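PDB 3W5M: alpha-L-rhamnosidase from Streptomyces avermitilis, which hydrolyses terminal non-reducing alpha-L-rhamnose residues from rhamnosides such as naringin, rutin, hesperidin and gum arabic. Local coordinates for residues A[16-22]-A[107-113]; A[475-479]-A[659-663]; A[399-403]-A[414-418]; A[57-61]-A[75-79]. All blocks are in the same frame, centred on the assembly; numbering follows the deposited sequence.

Contact 1: residues A[16-22]-A[107-113]; sequences RPLGLDA and WWETGLM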
# COMPACT_ATOMS: atom_id res chain seq x y z
N ARG A 16 -23.51 -6.03 2.70
CA ARG A 16 -23.44 -7.46 2.32
C ARG A 16 -22.03 -8.09 2.28
O ARG A 16 -21.62 -8.67 1.26
CB ARG A 16 -24.19 -7.69 0.98
CG ARG A 16 -25.63 -7.23 1.01
CD ARG A 16 -26.29 -7.38 -0.36
NE ARG A 16 -25.63 -6.49 -1.32
CZ ARG A 16 -25.95 -5.21 -1.52
NH1 ARG A 16 -26.95 -4.61 -0.87
NH2 ARG A 16 -25.23 -4.52 -2.37
N PRO A 17 -21.27 -8.00 3.39
CA PRO A 17 -19.93 -8.61 3.36
C PRO A 17 -20.04 -10.11 3.26
O PRO A 17 -20.86 -10.72 3.95
CB PRO A 17 -19.32 -8.22 4.71
CG PRO A 17 -20.48 -7.90 5.59
CD PRO A 17 -21.57 -7.36 4.68
N LEU A 18 -19.22 -10.69 2.39
CA LEU A 18 -19.18 -12.12 2.17
C LEU A 18 -17.89 -12.65 2.77
O LEU A 18 -16.79 -12.32 2.29
CB LEU A 18 -19.18 -12.40 0.66
CG LEU A 18 -19.11 -13.86 0.18
CD1 LEU A 18 -20.45 -14.55 0.36
CD2 LEU A 18 -18.76 -13.87 -1.31
N GLY A 19 -18.01 -13.49 3.79
CA GLY A 19 -16.82 -14.10 4.41
C GLY A 19 -16.30 -13.26 5.58
O GLY A 19 -15.13 -12.94 5.65
N LEU A 20 -17.20 -12.90 6.48
CA LEU A 20 -16.89 -12.02 7.61
C LEU A 20 -16.76 -12.90 8.85
O LEU A 20 -17.71 -13.62 9.20
CB LEU A 20 -18.02 -11.00 7.80
CG LEU A 20 -17.85 -9.94 8.90
CD1 LEU A 20 -16.78 -8.93 8.50
CD2 LEU A 20 -19.15 -9.21 9.15
N ASP A 21 -15.62 -12.82 9.53
CA ASP A 21 -15.36 -13.69 10.66
C ASP A 21 -15.62 -13.11 12.06
O ASP A 21 -15.48 -13.83 13.05
CB ASP A 21 -13.94 -14.31 10.57
CG ASP A 21 -13.89 -15.52 9.62
OD1 ASP A 21 -14.97 -16.02 9.22
OD2 ASP A 21 -12.78 -15.97 9.25
N ALA A 22 -16.02 -11.84 12.14
CA ALA A 22 -16.32 -11.19 13.43
C ALA A 22 -17.35 -12.00 14.23
O ALA A 22 -18.37 -12.42 13.67
CB ALA A 22 -16.82 -9.77 13.22
N TRP A 107 -28.00 -8.78 4.33
CA TRP A 107 -27.37 -9.98 4.84
C TRP A 107 -25.87 -9.79 5.04
O TRP A 107 -25.26 -8.88 4.44
CB TRP A 107 -27.66 -11.19 3.92
CG TRP A 107 -27.21 -11.03 2.47
CD1 TRP A 107 -28.00 -10.66 1.40
CD2 TRP A 107 -25.89 -11.26 1.93
NE1 TRP A 107 -27.24 -10.62 0.25
CE2 TRP A 107 -25.95 -11.00 0.54
CE3 TRP A 107 -24.66 -11.66 2.49
CZ2 TRP A 107 -24.84 -11.12 -0.30
CZ3 TRP A 107 -23.54 -11.78 1.65
CH2 TRP A 107 -23.64 -11.51 0.27
N TRP A 108 -25.29 -10.62 5.91
CA TRP A 108 -23.84 -10.86 5.88
C TRP A 108 -23.62 -12.36 5.90
O TRP A 108 -24.51 -13.11 6.30
CB TRP A 108 -23.10 -10.16 7.03
CG TRP A 108 -23.18 -10.85 8.38
CD1 TRP A 108 -22.28 -11.73 8.91
CD2 TRP A 108 -24.20 -10.68 9.37
NE1 TRP A 108 -22.68 -12.13 10.17
CE2 TRP A 108 -23.85 -11.49 10.48
CE3 TRP A 108 -25.37 -9.91 9.44
CZ2 TRP A 108 -24.63 -11.56 11.63
CZ3 TRP A 108 -26.15 -9.97 10.58
CH2 TRP A 108 -25.78 -10.78 11.67
N GLU A 109 -22.47 -12.81 5.44
CA GLU A 109 -22.17 -14.23 5.45
C GLU A 109 -20.84 -14.48 6.15
O GLU A 109 -19.83 -13.87 5.81
CB GLU A 109 -22.18 -14.79 4.01
CG GLU A 109 -21.99 -16.30 3.94
CD GLU A 109 -22.08 -16.85 2.52
OE1 GLU A 109 -23.06 -16.51 1.82
OE2 GLU A 109 -21.19 -17.62 2.10
N THR A 110 -20.85 -15.40 7.12
CA THR A 110 -19.62 -15.74 7.82
C THR A 110 -18.70 -16.55 6.93
O THR A 110 -19.15 -17.30 6.02
CB THR A 110 -19.90 -16.49 9.14
OG1 THR A 110 -20.64 -17.69 8.85
CG2 THR A 110 -20.72 -15.62 10.05
N GLY A 111 -17.40 -16.41 7.19
CA GLY A 111 -16.43 -17.31 6.60
C GLY A 111 -16.22 -18.57 7.42
O GLY A 111 -17.13 -19.06 8.11
N LEU A 112 -14.99 -19.07 7.36
CA LEU A 112 -14.65 -20.35 7.97
C LEU A 112 -14.47 -20.24 9.48
O LEU A 112 -14.53 -21.25 10.18
CB LEU A 112 -13.40 -20.91 7.32
CG LEU A 112 -13.56 -21.36 5.85
CD1 LEU A 112 -12.30 -22.03 5.34
CD2 LEU A 112 -14.74 -22.28 5.65
N MET A 113 -14.26 -19.02 9.98
CA MET A 113 -14.17 -18.73 11.42
C MET A 113 -13.25 -19.71 12.16
O MET A 113 -13.68 -20.36 13.12
CB MET A 113 -15.55 -18.76 12.06
CG MET A 113 -16.52 -17.76 11.49
SD MET A 113 -18.03 -17.72 12.45
CE MET A 113 -17.89 -16.17 13.34
O HOH W 1 -25.68 -5.60 5.37

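Contact 2: residues A[475-479]-A[659-663]; sequences QVDGP and RFLTK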
# COMPACT_ATOMS: atom_id res chain seq x y z
N GLN A 475 -9.99 -11.63 5.34
CA GLN A 475 -9.36 -10.34 5.07
C GLN A 475 -10.18 -9.20 5.68
O GLN A 475 -11.40 -9.10 5.47
CB GLN A 475 -9.20 -10.12 3.56
CG GLN A 475 -8.54 -8.79 3.24
CD GLN A 475 -7.92 -8.76 1.87
OE1 GLN A 475 -8.18 -9.64 1.02
NE2 GLN A 475 -7.07 -7.76 1.63
N VAL A 476 -9.50 -8.34 6.43
CA VAL A 476 -10.17 -7.25 7.13
C VAL A 476 -10.32 -6.00 6.24
O VAL A 476 -11.39 -5.38 6.22
CB VAL A 476 -9.38 -6.88 8.41
CG1 VAL A 476 -9.98 -5.61 9.04
CG2 VAL A 476 -9.34 -8.08 9.36
N ASP A 477 -9.25 -5.59 5.57
CA ASP A 477 -9.31 -4.43 4.68
C ASP A 477 -10.02 -4.80 3.36
O ASP A 477 -10.20 -5.98 3.08
CB ASP A 477 -7.89 -3.89 4.41
CG ASP A 477 -6.89 -4.98 3.93
OD1 ASP A 477 -6.92 -6.21 4.29
OD2 ASP A 477 -5.99 -4.58 3.17
N GLY A 478 -10.44 -3.79 2.58
CA GLY A 478 -10.93 -4.03 1.21
C GLY A 478 -9.82 -4.54 0.33
O GLY A 478 -8.78 -3.91 0.25
N PRO A 479 -10.04 -5.67 -0.34
CA PRO A 479 -9.11 -6.21 -1.30
C PRO A 479 -8.73 -5.15 -2.34
O PRO A 479 -9.53 -4.27 -2.66
CB PRO A 479 -9.92 -7.31 -1.97
CG PRO A 479 -10.82 -7.81 -0.88
CD PRO A 479 -11.25 -6.52 -0.21
N ARG A 659 -11.71 0.25 7.72
CA ARG A 659 -11.27 -1.13 7.58
C ARG A 659 -9.76 -1.16 7.27
O ARG A 659 -9.03 -2.03 7.78
CB ARG A 659 -12.04 -1.82 6.46
CG ARG A 659 -13.53 -2.07 6.76
CD ARG A 659 -14.19 -2.70 5.51
NE ARG A 659 -14.20 -1.71 4.43
CZ ARG A 659 -14.08 -2.01 3.12
NH1 ARG A 659 -13.94 -3.26 2.72
NH2 ARG A 659 -14.07 -1.02 2.23
N PHE A 660 -9.30 -0.23 6.42
CA PHE A 660 -7.90 -0.25 5.95
C PHE A 660 -6.94 -0.01 7.11
O PHE A 660 -5.98 -0.76 7.29
CB PHE A 660 -7.66 0.80 4.85
CG PHE A 660 -6.36 0.59 4.08
CD1 PHE A 660 -6.22 -0.47 3.16
CD2 PHE A 660 -5.29 1.46 4.27
CE1 PHE A 660 -5.03 -0.65 2.45
CE2 PHE A 660 -4.10 1.29 3.57
CZ PHE A 660 -3.97 0.23 2.65
N LEU A 661 -7.20 1.03 7.88
CA LEU A 661 -6.31 1.35 9.01
C LEU A 661 -6.52 0.47 10.23
O LEU A 661 -5.58 0.23 10.96
CB LEU A 661 -6.33 2.86 9.35
CG LEU A 661 -5.89 3.66 8.13
CD1 LEU A 661 -6.12 5.13 8.46
CD2 LEU A 661 -4.44 3.38 7.71
N THR A 662 -7.74 -0.04 10.44
CA THR A 662 -7.96 -1.13 11.42
C THR A 662 -7.05 -2.31 11.15
O THR A 662 -6.38 -2.80 12.04
CB THR A 662 -9.45 -1.59 11.48
OG1 THR A 662 -10.26 -0.48 11.87
CG2 THR A 662 -9.64 -2.73 12.50
N LYS A 663 -7.03 -2.76 9.89
CA LYS A 663 -6.15 -3.83 9.48
C LYS A 663 -4.68 -3.46 9.74
O LYS A 663 -3.92 -4.25 10.30
CB LYS A 663 -6.36 -4.13 7.97
CG LYS A 663 -5.51 -5.26 7.45
CD LYS A 663 -4.20 -4.74 6.92
CE LYS A 663 -3.41 -5.82 6.23
NZ LYS A 663 -2.11 -5.27 5.81
O HOH W 2 -13.55 -6.01 3.98

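Contact 3: residues A[399-403]-A[414-418]; sequences LLAQL and RITSG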
# COMPACT_ATOMS: atom_id res chain seq x y z
N LEU A 399 0.13 -22.07 -2.14
CA LEU A 399 -1.32 -21.86 -2.30
C LEU A 399 -2.12 -22.69 -1.30
O LEU A 399 -1.81 -23.87 -1.07
CB LEU A 399 -1.75 -22.27 -3.73
CG LEU A 399 -3.24 -22.19 -4.04
CD1 LEU A 399 -3.77 -20.76 -4.13
CD2 LEU A 399 -3.57 -22.97 -5.32
N LEU A 400 -3.20 -22.12 -0.77
CA LEU A 400 -4.18 -22.87 0.01
C LEU A 400 -5.55 -22.58 -0.59
O LEU A 400 -5.96 -21.42 -0.74
CB LEU A 400 -4.13 -22.45 1.49
CG LEU A 400 -4.97 -23.28 2.47
CD1 LEU A 400 -4.31 -24.64 2.66
CD2 LEU A 400 -5.10 -22.56 3.79
N ALA A 401 -6.26 -23.63 -1.02
CA ALA A 401 -7.58 -23.39 -1.65
C ALA A 401 -8.59 -24.47 -1.24
O ALA A 401 -8.25 -25.65 -1.18
CB ALA A 401 -7.45 -23.34 -3.17
N GLN A 402 -9.81 -24.04 -0.96
CA GLN A 402 -10.91 -24.94 -0.55
C GLN A 402 -12.21 -24.51 -1.21
O GLN A 402 -12.72 -23.45 -0.93
CB GLN A 402 -11.09 -24.89 0.96
CG GLN A 402 -12.13 -25.83 1.56
CD GLN A 402 -11.81 -26.11 3.03
OE1 GLN A 402 -10.69 -26.54 3.35
NE2 GLN A 402 -12.77 -25.88 3.92
N LEU A 403 -12.69 -25.36 -2.12
CA LEU A 403 -13.94 -25.11 -2.82
C LEU A 403 -15.01 -25.98 -2.21
O LEU A 403 -14.84 -27.22 -2.10
CB LEU A 403 -13.77 -25.44 -4.31
CG LEU A 403 -15.04 -25.45 -5.16
CD1 LEU A 403 -15.56 -24.04 -5.38
CD2 LEU A 403 -14.75 -26.16 -6.48
N ARG A 414 -16.37 -31.21 -1.19
CA ARG A 414 -15.26 -30.30 -0.91
C ARG A 414 -14.05 -30.68 -1.76
O ARG A 414 -13.59 -31.83 -1.73
CB ARG A 414 -14.93 -30.34 0.60
CG ARG A 414 -13.96 -29.26 1.02
CD ARG A 414 -13.58 -29.42 2.48
NE ARG A 414 -14.72 -29.12 3.35
CZ ARG A 414 -14.64 -28.94 4.66
NH1 ARG A 414 -13.47 -29.00 5.28
NH2 ARG A 414 -15.73 -28.69 5.35
N ILE A 415 -13.55 -29.72 -2.54
CA ILE A 415 -12.38 -29.94 -3.39
C ILE A 415 -11.29 -29.05 -2.79
O ILE A 415 -11.55 -27.90 -2.49
CB ILE A 415 -12.68 -29.55 -4.86
CG1 ILE A 415 -13.92 -30.30 -5.41
CG2 ILE A 415 -11.45 -29.72 -5.73
CD1 ILE A 415 -13.75 -31.82 -5.46
N THR A 416 -10.11 -29.60 -2.56
CA THR A 416 -9.04 -28.81 -1.96
C THR A 416 -7.72 -28.93 -2.68
O THR A 416 -7.45 -29.90 -3.39
CB THR A 416 -8.79 -29.21 -0.47
OG1 THR A 416 -8.42 -30.58 -0.43
CG2 THR A 416 -10.03 -29.00 0.40
N SER A 417 -6.87 -27.92 -2.45
CA SER A 417 -5.47 -27.99 -2.74
C SER A 417 -4.86 -29.16 -1.97
O SER A 417 -5.18 -29.38 -0.77
CB SER A 417 -4.78 -26.68 -2.35
OG SER A 417 -5.01 -26.32 -0.99
N GLY A 418 -3.99 -29.87 -2.66
CA GLY A 418 -3.34 -31.08 -2.15
C GLY A 418 -2.51 -31.79 -3.21
O GLY A 418 -2.30 -31.28 -4.31

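Contact 4: residues A[57-61]-A[75-79]; sequences PDVWD and YAGPP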
# COMPACT_ATOMS: atom_id res chain seq x y z
N PRO A 57 -38.23 -14.47 13.37
CA PRO A 57 -36.76 -14.65 13.31
C PRO A 57 -36.26 -15.81 14.15
O PRO A 57 -36.57 -15.90 15.33
CB PRO A 57 -36.23 -13.33 13.87
CG PRO A 57 -37.33 -12.83 14.76
CD PRO A 57 -38.59 -13.22 14.05
N ASP A 58 -35.46 -16.68 13.54
CA ASP A 58 -34.91 -17.86 14.21
C ASP A 58 -33.49 -17.68 14.76
O ASP A 58 -33.00 -18.57 15.45
CB ASP A 58 -34.94 -19.07 13.27
CG ASP A 58 -34.17 -18.83 11.98
OD1 ASP A 58 -33.65 -17.71 11.79
OD2 ASP A 58 -34.09 -19.76 11.17
N VAL A 59 -32.83 -16.55 14.47
CA VAL A 59 -31.47 -16.34 15.02
C VAL A 59 -31.50 -15.37 16.20
O VAL A 59 -31.12 -15.72 17.31
CB VAL A 59 -30.46 -15.92 13.90
CG1 VAL A 59 -29.06 -15.70 14.45
CG2 VAL A 59 -30.44 -16.95 12.78
N TRP A 60 -31.97 -14.15 15.98
CA TRP A 60 -31.97 -13.13 17.03
C TRP A 60 -33.10 -12.14 16.82
O TRP A 60 -33.49 -11.84 15.70
CB TRP A 60 -30.65 -12.38 17.05
CG TRP A 60 -30.43 -11.43 18.22
CD1 TRP A 60 -30.70 -11.68 19.55
CD2 TRP A 60 -29.83 -10.13 18.18
NE1 TRP A 60 -30.32 -10.61 20.31
CE2 TRP A 60 -29.79 -9.64 19.50
CE3 TRP A 60 -29.33 -9.33 17.14
CZ2 TRP A 60 -29.27 -8.38 19.81
CZ3 TRP A 60 -28.83 -8.07 17.45
CH2 TRP A 60 -28.80 -7.61 18.78
N ASP A 61 -33.61 -11.64 17.94
CA ASP A 61 -34.50 -10.51 17.97
C ASP A 61 -34.12 -9.73 19.20
O ASP A 61 -34.38 -10.17 20.31
CB ASP A 61 -35.96 -10.95 18.06
CG ASP A 61 -36.93 -9.80 17.89
OD1 ASP A 61 -36.62 -8.65 18.32
OD2 ASP A 61 -38.02 -10.04 17.32
N TYR A 75 -23.72 -6.92 17.00
CA TYR A 75 -24.55 -8.12 17.11
C TYR A 75 -24.43 -8.71 18.51
O TYR A 75 -23.32 -8.91 19.01
CB TYR A 75 -24.10 -9.15 16.09
CG TYR A 75 -24.81 -10.49 16.24
CD1 TYR A 75 -26.11 -10.67 15.78
CD2 TYR A 75 -24.16 -11.57 16.85
CE1 TYR A 75 -26.75 -11.90 15.91
CE2 TYR A 75 -24.79 -12.81 17.00
CZ TYR A 75 -26.08 -12.97 16.52
OH TYR A 75 -26.71 -14.18 16.66
N ALA A 76 -25.57 -8.98 19.14
CA ALA A 76 -25.53 -9.55 20.51
C ALA A 76 -26.51 -10.69 20.70
O ALA A 76 -27.07 -10.88 21.77
CB ALA A 76 -25.72 -8.46 21.58
N GLY A 77 -26.70 -11.47 19.65
CA GLY A 77 -27.49 -12.70 19.75
C GLY A 77 -26.63 -13.93 19.99
O GLY A 77 -25.49 -13.81 20.40
N PRO A 78 -27.20 -15.12 19.73
CA PRO A 78 -26.52 -16.40 19.95
C PRO A 78 -25.28 -16.54 19.07
O PRO A 78 -25.20 -15.92 18.02
CB PRO A 78 -27.60 -17.43 19.59
CG PRO A 78 -28.89 -16.71 19.83
CD PRO A 78 -28.62 -15.30 19.39
N PRO A 79 -24.28 -17.34 19.51
CA PRO A 79 -23.02 -17.44 18.75
C PRO A 79 -23.25 -17.76 17.27
O PRO A 79 -24.02 -18.67 16.95
CB PRO A 79 -22.32 -18.61 19.43
CG PRO A 79 -22.81 -18.55 20.84
CD PRO A 79 -24.26 -18.21 20.71

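Contact 1: residues A[16-22]-A[107-113]
W107 spreads its indole under R16: CB of the arginine stands 3.7 Å from the centroid of the six-membered ring, 13° off the normal, a CH-pi contact over the face. With CG set between backbone N and carbonyl carbon (chi1 58°), the ring turns under the arginine chain, and CD of R16 reaches NE1 of W107 at 3.4 Å. Without the indole, as with an alanine here, R16 would probably lose the flat surface under its CB and CD, and R85 its cation-pi partner. W108 offers CB to CG of P17, while its CD1 touches CD2 of L20. N of E109 gives a bond to O of P17 (3.0 Å), and E109 O is gripped twice, by N of G19 at 2.7 Å and N of L20 at 2.9 Å. The E109 side chain lies beside L18, CD1 of L18 3.6 Å from CD of E109, and ends in salt bridges to R85 and R320. Further on, N of M113 meets OD1 of D21 (3.2 Å) from above the carboxylate plane, OD2 bonding to OH of Y356. Segment 16-22 thus joins the immunoglobulin-like domain's edge strand by a short parallel bridge at L18 and E109, whose buried charge meets two arginines.

Contact 2: residues A[475-479]-A[659-663]
D477 wedges its side chain between F660 and K663 on one flank of the helix, where carbon of the ring and of the lysine chain packs on the aspartate. CB of D477 lies 4.0 Å from CD1 of the F660 ring, and the carboxylate plane is turned 49° from that ring; F660 itself is about 11 Å from the rhamnose-binding D643, side chain to side chain. The aliphatic chain of K663 crosses the aspartate obliquely, with CG 3.6 Å from OD1 of D477. K663 starts with CG anti to its backbone N (chi1 -179°) and bends at chi2, which carries the chain past the carboxylate; NZ of K663 does not touch OD2 of D477, 4.7 Å away, and goes on to a salt bridge with D667. V476 adds CG1 against CB of K663 at 4.1 Å.

The polar contacts run through a water and through neighbours. Water 2 donates to O of V476 and accepts from NH1 of R659 (3.0 Å), lying in the guanidinium plane at its edge. N of G478 sits over one face of that guanidinium, while the NH2 end is held by E656 and by O of S595. OD1 of D477 is met by NE2 of Q475 at 3.1 Å, from above the carboxylate plane, and also by Q355. Losing the carboxylate to an alanine here is likely to leave the amides of Q475 and Q355 without their shared acceptor and open a gap beside K663.

The loop between strands 471-474 and 480-493 thus leans on helix 658-671 of the six-hairpin catalytic domain, with strand 353-360 supplying Q355 behind it.

Contact 3: residues A[399-403]-A[414-418]
Strands 399-403 and 414-416 run antiparallel at 163° with axes 4.7 Å apart, L403 and I415 forming a hydrogen-bonded pair and Q402 and T416 a non-hydrogen-bonded one. N of L403 meets O of I415 at 2.8 Å, and N of I415 returns the bond to O of L403 at the same length. Past the end of the second strand the ladder continues through S417: its N bonds to O of A401 (2.9 Å), and its OG accepts from N of A401 in a nearly straight bond (3.0 Å). That hydroxyl takes the place a backbone carbonyl would hold. It is there because OG lies between backbone N and carbonyl carbon (chi1 55°), and it is also bonded to O of K121.

This is a beta hairpin, and strand 412-416 is the outermost member of its five-strand mixed sheet, on the far side of 398-407 from strand 316-326. On the face carrying Q402, T416 and R414, NE2 of Q402 lies over one face of the R414 guanidinium, toward its rim and 3.5 Å from NH1 of R414, the amide and guanidinium planes only 19° apart. Both nitrogens are donors, so this is packing of flat groups; NE2 is bonded to E404 and Q117, and NH1 to the hydroxyl of S119. CG2 of T416 runs beside the glutamine, 4.0 Å from CG of Q402. On the other face, CB of L403 stands 4.3 Å from CB of I415, and both side chains press on F309 of strand 303-311.

Contact 4: residues A[57-61]-A[75-79]
W60 lays one face of its indole on the backbone of 76-77, and most of the contact is arranged round that ring. CA of G77 sits 3.4 Å from the centroid of the five-membered ring, 13° off the normal, a CH-pi contact over the face; N of A76 covers the same side farther along the six-membered ring, 3.5 Å from CH2 of W60. The tryptophan reaches there by holding CG anti to its backbone N (chi1 -171°), which sends the indole straight out at the other segment. G77 has no side chain, and the fit depends on that: a CB at this position would run into CG of W60.

Y75 comes at the indole obliquely. The two ring planes stand 71° apart with centroids 5.2 Å from each other, and the side chains slide past one another in opposite directions, so that CD1 of Y75 touches CE3 of W60 at 3.7 Å. One face of the tyrosine ring is covered by N of G77, and OH of Y75 gives a hydrogen bond to O of P78 (2.7 Å), directed in the carbonyl plane onto a lone pair. The bond ties the ring end to the loop and would limit its swing. The V59 and Y75 side chains cross at about a right angle, CG1 of V59 lying 3.6 Å from OH of Y75, while CD of P78 packs on O of V59.

V59 and W60 both face V47 on strand 40-48, a classic beta bulge at the start of edge strand 60-66 in the immunoglobulin-like N-terminal domain.

Contacts 1 and 4 share the N-terminal immunoglobulin-like domain: strands 60-66 and 106-110 are the two outermost strands of one four-stranded sheet, with contact centres 15 Å apart, and W108 packs on Y75 where they meet. Along the chain contact 4 falls between the two halves of contact 1; contact 3 follows, and contact 2 begins last. Contact 1 also touches contact 3, L112 against Q402, so the first domain rests on the sheet containing strand 398-407, to which strand 471-474 also belongs. That strand leads into contact 2, about 14 Å from contact 1 between centres, where it meets a helix of the catalytic domain. Contacts 4, 1 and 2 lead inward, contact 3 lying to one side.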